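Local coordinates for similar to yteR (Bacilus subtilis) (Clostridium acetobutylicum, PDB 4WU0), which is a family 105 glycoside hydrolase that probably cleaves unsaturated rhamnogalacturonan oligosaccharides derived from pectin, at residues Y272-G277 against G281-S286; G297-F302 against G349-A354. All coordinates share one frame; numbering follows the deposited sequence.

Contact 1: Y272-G277 against G281-S286; sequences YALLKG and GYLPES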
loop_
_atom_site.group_PDB
_atom_site.type_symbol
_atom_site.label_atom_id
_atom_site.label_comp_id
_atom_site.label_asym_id
_atom_site.label_seq_id
_atom_site.Cartn_x
_atom_site.Cartn_y
_atom_site.Cartn_z
ATOM N N TYR A 272 -0.672 -3.403 10.073
ATOM C CA TYR A 272 -2.037 -3.409 9.556
ATOM C C TYR A 272 -2.397 -4.777 8.997
ATOM O O TYR A 272 -3.455 -5.310 9.299
ATOM C CB TYR A 272 -2.163 -2.357 8.465
ATOM C CG TYR A 272 -3.414 -2.469 7.618
ATOM C CD1 TYR A 272 -4.635 -2.018 8.085
ATOM C CD2 TYR A 272 -3.368 -3.040 6.361
ATOM C CE1 TYR A 272 -5.778 -2.103 7.301
ATOM C CE2 TYR A 272 -4.495 -3.123 5.570
ATOM C CZ TYR A 272 -5.689 -2.647 6.036
ATOM O OH TYR A 272 -6.790 -2.721 5.224
ATOM N N ALA A 273 -1.535 -5.316 8.145
ATOM C CA ALA A 273 -1.799 -6.626 7.551
ATOM C C ALA A 273 -1.868 -7.748 8.595
ATOM O O ALA A 273 -2.688 -8.666 8.467
ATOM C CB ALA A 273 -0.763 -6.936 6.481
ATOM N N LEU A 274 -1.006 -7.692 9.608
ATOM C CA LEU A 274 -1.059 -8.680 10.689
ATOM C C LEU A 274 -2.395 -8.611 11.391
ATOM O O LEU A 274 -3.053 -9.637 11.626
ATOM C CB LEU A 274 0.050 -8.456 11.724
ATOM C CG LEU A 274 1.501 -8.679 11.327
ATOM C CD1 LEU A 274 2.433 -8.244 12.466
ATOM C CD2 LEU A 274 1.750 -10.136 10.991
ATOM N N LEU A 275 -2.792 -7.401 11.764
ATOM C CA LEU A 275 -4.013 -7.202 12.526
ATOM C C LEU A 275 -5.242 -7.584 11.713
ATOM O O LEU A 275 -6.122 -8.300 12.184
ATOM C CB LEU A 275 -4.134 -5.759 13.012
ATOM C CG LEU A 275 -3.195 -5.397 14.182
ATOM C CD1 LEU A 275 -3.092 -3.881 14.296
ATOM C CD2 LEU A 275 -3.637 -6.020 15.496
ATOM N N LYS A 276 -5.314 -7.093 10.479
ATOM C CA LYS A 276 -6.460 -7.404 9.627
ATOM C C LYS A 276 -6.506 -8.884 9.269
ATOM O O LYS A 276 -7.575 -9.495 9.230
ATOM C CB LYS A 276 -6.393 -6.564 8.344
ATOM C CG LYS A 276 -7.544 -6.815 7.404
ATOM C CD LYS A 276 -7.676 -5.711 6.350
ATOM C CE LYS A 276 -8.843 -5.945 5.423
ATOM N NZ LYS A 276 -9.120 -4.748 4.610
ATOM N N GLY A 277 -5.333 -9.466 9.030
ATOM C CA GLY A 277 -5.250 -10.883 8.705
ATOM C C GLY A 277 -5.763 -11.746 9.843
ATOM O O GLY A 277 -6.464 -12.732 9.614
ATOM N N GLY A 281 -9.360 -13.995 9.929
ATOM C CA GLY A 281 -9.069 -15.419 10.019
ATOM C C GLY A 281 -8.019 -15.937 9.045
ATOM O O GLY A 281 -7.802 -17.161 8.978
ATOM N N TYR A 282 -7.368 -15.033 8.303
ATOM C CA TYR A 282 -6.351 -15.451 7.353
ATOM C C TYR A 282 -5.100 -15.906 8.076
ATOM O O TYR A 282 -4.394 -16.799 7.600
ATOM C CB TYR A 282 -5.980 -14.338 6.368
ATOM C CG TYR A 282 -7.137 -13.665 5.691
ATOM C CD1 TYR A 282 -8.341 -14.310 5.518
ATOM C CD2 TYR A 282 -7.017 -12.367 5.214
ATOM C CE1 TYR A 282 -9.398 -13.676 4.898
ATOM C CE2 TYR A 282 -8.055 -11.737 4.602
ATOM C CZ TYR A 282 -9.250 -12.390 4.442
ATOM O OH TYR A 282 -10.328 -11.775 3.824
ATOM N N LEU A 283 -4.846 -15.292 9.230
ATOM C CA LEU A 283 -3.677 -15.586 10.042
ATOM C C LEU A 283 -4.181 -16.135 11.377
ATOM O O LEU A 283 -5.287 -15.781 11.820
ATOM C CB LEU A 283 -2.866 -14.315 10.279
ATOM C CG LEU A 283 -2.388 -13.549 9.045
ATOM C CD1 LEU A 283 -1.763 -12.211 9.431
ATOM C CD2 LEU A 283 -1.380 -14.385 8.254
ATOM N N PRO A 284 -3.392 -16.996 12.009
ATOM C CA PRO A 284 -3.874 -17.625 13.244
ATOM C C PRO A 284 -4.028 -16.656 14.422
ATOM O O PRO A 284 -3.263 -15.687 14.541
ATOM C CB PRO A 284 -2.790 -18.667 13.552
ATOM C CG PRO A 284 -1.573 -18.179 12.880
ATOM C CD PRO A 284 -2.037 -17.460 11.646
ATOM N N GLU A 285 -4.972 -16.953 15.313
ATOM C CA GLU A 285 -5.254 -16.075 16.442
ATOM C C GLU A 285 -4.081 -16.014 17.409
ATOM O O GLU A 285 -3.978 -15.092 18.227
ATOM C CB GLU A 285 -6.528 -16.523 17.167
ATOM C CG GLU A 285 -7.777 -16.356 16.309
ATOM C CD GLU A 285 -9.057 -16.738 17.020
ATOM O OE1 GLU A 285 -9.059 -16.790 18.269
ATOM O OE2 GLU A 285 -10.061 -16.994 16.317
ATOM N N SER A 286 -3.196 -17.001 17.323
ATOM C CA SER A 286 -2.008 -17.005 18.181
ATOM C C SER A 286 -1.103 -15.791 17.912
ATOM O O SER A 286 -0.241 -15.473 18.738
ATOM C CB SER A 286 -1.227 -18.300 17.980
ATOM O OG SER A 286 -0.739 -18.363 16.650
#

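Contact 2: G297-F302 against G349-A354; sequences GLINEF and GPFLLA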
loop_
_atom_site.group_PDB
_atom_site.type_symbol
_atom_site.label_atom_id
_atom_site.label_comp_id
_atom_site.label_asym_id
_atom_site.label_seq_id
_atom_site.Cartn_x
_atom_site.Cartn_y
_atom_site.Cartn_z
ATOM N N GLY A 297 4.892 -0.818 19.252
ATOM C CA GLY A 297 6.203 -0.456 18.753
ATOM C C GLY A 297 6.172 0.689 17.762
ATOM O O GLY A 297 7.067 1.523 17.728
ATOM N N LEU A 298 5.145 0.745 16.924
ATOM C CA LEU A 298 5.007 1.893 16.025
ATOM C C LEU A 298 4.927 3.208 16.818
ATOM O O LEU A 298 5.530 4.225 16.461
ATOM C CB LEU A 298 3.741 1.758 15.189
ATOM C CG LEU A 298 3.555 0.533 14.319
ATOM C CD1 LEU A 298 2.188 0.608 13.666
ATOM C CD2 LEU A 298 4.630 0.496 13.266
ATOM N N ILE A 299 4.126 3.214 17.865
ATOM C CA ILE A 299 3.950 4.407 18.686
ATOM C C ILE A 299 5.267 4.770 19.350
ATOM O O ILE A 299 5.689 5.943 19.349
ATOM C CB ILE A 299 2.906 4.180 19.795
ATOM C CG1 ILE A 299 1.564 3.718 19.211
ATOM C CG2 ILE A 299 2.723 5.425 20.650
ATOM C CD1 ILE A 299 0.938 4.659 18.245
ATOM N N ASN A 300 5.904 3.770 19.961
ATOM C CA ASN A 300 7.157 4.010 20.668
ATOM C C ASN A 300 8.249 4.578 19.745
ATOM O O ASN A 300 8.959 5.512 20.106
ATOM C CB ASN A 300 7.672 2.720 21.314
ATOM C CG ASN A 300 6.793 2.237 22.446
ATOM O OD1 ASN A 300 6.060 3.015 23.059
ATOM N ND2 ASN A 300 6.879 0.942 22.746
ATOM N N GLU A 301 8.400 4.006 18.560
ATOM C CA GLU A 301 9.510 4.385 17.689
ATOM C C GLU A 301 9.237 5.621 16.849
ATOM O O GLU A 301 10.172 6.355 16.494
ATOM C CB GLU A 301 9.854 3.253 16.737
ATOM C CG GLU A 301 10.322 1.987 17.411
ATOM C CD GLU A 301 11.534 2.178 18.304
ATOM O OE1 GLU A 301 12.451 2.909 17.905
ATOM O OE2 GLU A 301 11.569 1.582 19.396
ATOM N N PHE A 302 7.978 5.833 16.481
ATOM C CA PHE A 302 7.679 6.765 15.385
ATOM C C PHE A 302 6.770 7.954 15.732
ATOM O O PHE A 302 6.694 8.907 14.958
ATOM C CB PHE A 302 7.092 6.011 14.211
ATOM C CG PHE A 302 7.943 4.872 13.715
ATOM C CD1 PHE A 302 9.276 5.051 13.398
ATOM C CD2 PHE A 302 7.388 3.617 13.552
ATOM C CE1 PHE A 302 10.023 4.003 12.929
ATOM C CE2 PHE A 302 8.147 2.564 13.091
ATOM C CZ PHE A 302 9.454 2.759 12.760
ATOM N N GLY A 349 -1.196 7.220 6.146
ATOM C CA GLY A 349 -2.317 6.353 5.811
ATOM C C GLY A 349 -2.232 4.994 6.469
ATOM O O GLY A 349 -3.169 4.559 7.133
ATOM N N PRO A 350 -1.108 4.288 6.269
ATOM C CA PRO A 350 -0.957 2.981 6.914
ATOM C C PRO A 350 -1.021 3.065 8.428
ATOM O O PRO A 350 -1.551 2.158 9.061
ATOM C CB PRO A 350 0.429 2.522 6.434
ATOM C CG PRO A 350 0.543 3.156 5.078
ATOM C CD PRO A 350 -0.088 4.505 5.220
ATOM N N PHE A 351 -0.496 4.132 9.015
ATOM C CA PHE A 351 -0.600 4.280 10.469
ATOM C C PHE A 351 -2.061 4.433 10.921
ATOM O O PHE A 351 -2.493 3.819 11.899
ATOM C CB PHE A 351 0.251 5.434 11.003
ATOM C CG PHE A 351 0.147 5.570 12.492
ATOM C CD1 PHE A 351 0.867 4.737 13.311
ATOM C CD2 PHE A 351 -0.742 6.463 13.068
ATOM C CE1 PHE A 351 0.728 4.811 14.708
ATOM C CE2 PHE A 351 -0.861 6.549 14.445
ATOM C CZ PHE A 351 -0.116 5.704 15.260
ATOM N N LEU A 352 -2.849 5.231 10.215
ATOM C CA LEU A 352 -4.269 5.334 10.513
ATOM C C LEU A 352 -4.964 3.989 10.412
ATOM O O LEU A 352 -5.790 3.641 11.259
ATOM C CB LEU A 352 -4.935 6.272 9.510
ATOM C CG LEU A 352 -4.654 7.762 9.651
ATOM C CD1 LEU A 352 -5.048 8.492 8.366
ATOM C CD2 LEU A 352 -5.448 8.291 10.839
ATOM N N LEU A 353 -4.657 3.249 9.341
ATOM C CA LEU A 353 -5.287 1.952 9.109
ATOM C C LEU A 353 -4.901 0.922 10.166
ATOM O O LEU A 353 -5.755 0.171 10.652
ATOM C CB LEU A 353 -4.954 1.431 7.696
ATOM C CG LEU A 353 -5.532 2.293 6.574
ATOM C CD1 LEU A 353 -4.925 1.910 5.214
ATOM C CD2 LEU A 353 -7.052 2.141 6.508
ATOM N N ALA A 354 -3.616 0.875 10.517
ATOM C CA ALA A 354 -3.171 -0.006 11.592
ATOM C C ALA A 354 -3.857 0.355 12.894
ATOM O O ALA A 354 -4.242 -0.525 13.661
ATOM C CB ALA A 354 -1.648 0.087 11.746
#

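Contact 1: Y272-G277 against G281-S286
The carbonyl oxygen of Gly277 meets Tyr282 and Leu283 where helix 264-279 ends in a Schellman motif, a C-terminal capping turn completed by Gly281. The evidence is a positive phi at Gly281 together with two bonds back into the last helical turn. Past this glycine, Gly277 O still accepts from the departing chain: Leu283 N donates at 3.1 Å with an N-H...O angle of 157°, while the bond from Tyr282 N is weak, bent to 123° despite its 2.8 Å length. The Leu283 donor lies well above the carbonyl plane, so it comes over the C=O group.

Leu283 then folds back on the helix. Its CB lies 3.9 Å from Gly277 C. With CG anti to its own carbonyl carbon (chi1 -57°), the side chain bends over Gly277, and CG comes 3.9 Å from Gly277 CA. Leu283 thus lies directly on the backbone of Gly277, which has no side chain to hold them apart. CD1 reaches one turn further back, over the peptide oxygens of Ala273 and Leu274, and its apolar neighbour across the contact is Leu274 CD2.

Tyr282 leaves from the same turn, its CB against Gly277 O, and its side chain touches Ile213 and Glu214 of helix 199-215; its carbonyl accepts from Asn231 ND2 of helix 223-240. The turn thereby joins the end of one helix to two others of the helical (alpha/alpha)6 barrel expected for this family. At the tip of Leu283, CD1 stops 3.6 Å from Leu274 O.

Contact 2: G297-F302 against G349-A354
Phe351 and Ala354 of helix 345-360 face Leu298 and Ile299 of helix 288-302, a helix-helix contact in the interior of a fold consistent with the (alpha/alpha)6 barrel of this glycosidase family. The short segments run broadly antiparallel, at 142°, and their axes come no closer than 12.0 Å, a separation bridged by side chains.

In sequence order, Gly349 and Pro350 come first, at a kink where the proline nitrogen has no bond to the preceding turn; Pro350 touches Leu29 of helix 25-41 and Ser268 of helix 264-279. Phe351 is the main bridge. Its ring stands anti to the backbone N (chi1 -179°), which carries CZ out to Ile299 CD1 at 3.3 Å. That methyl lies in the plane of the ring, at its edge, and the two side chains cross at about a right angle. The Leu298 CB is also near the ring plane, 4.3 Å from Phe351 CE1. Both neighbours thus meet the rim of the phenyl group, and neither is stacked on a face. Leu352 and Leu353 pack on other helices, the first on Met8 and Ile12 of helix 4-14, the second on Leu29 and Tyr272. One turn after Phe351, Ala354 brings its CB to 4.3 Å from Leu298 CD1.

All three pairings join carbon to carbon. The contact therefore rests on van der Waals packing and the burial of hydrocarbon, with two aliphatic groups of one helix set against the edge of one ring, and the fit is tight where Ile299 CD1 meets Phe351 CZ.

Both contacts are buried, but contact 2 lies nearer the centre of the chain, its own centre about 14 Å from it against about 17 Å for contact 1, where exposed Gly281 reaches the surface. Contact 1 is local, closing the end of helix 264-279 before the chain enters helix 288-302; contact 2 joins that next helix to helix 345-360, its two segments 47 residues apart at their closest ends. The first combines backbone hydrogen bonds at a helix terminus with the cover of Leu283, whereas the second is apolar throughout. Helix 264-279 connects them directly: Tyr272 CD1 packs 3.5 Å from Leu353 CB, and Leu275 CD1 lies 3.6 Å from Ala354 O.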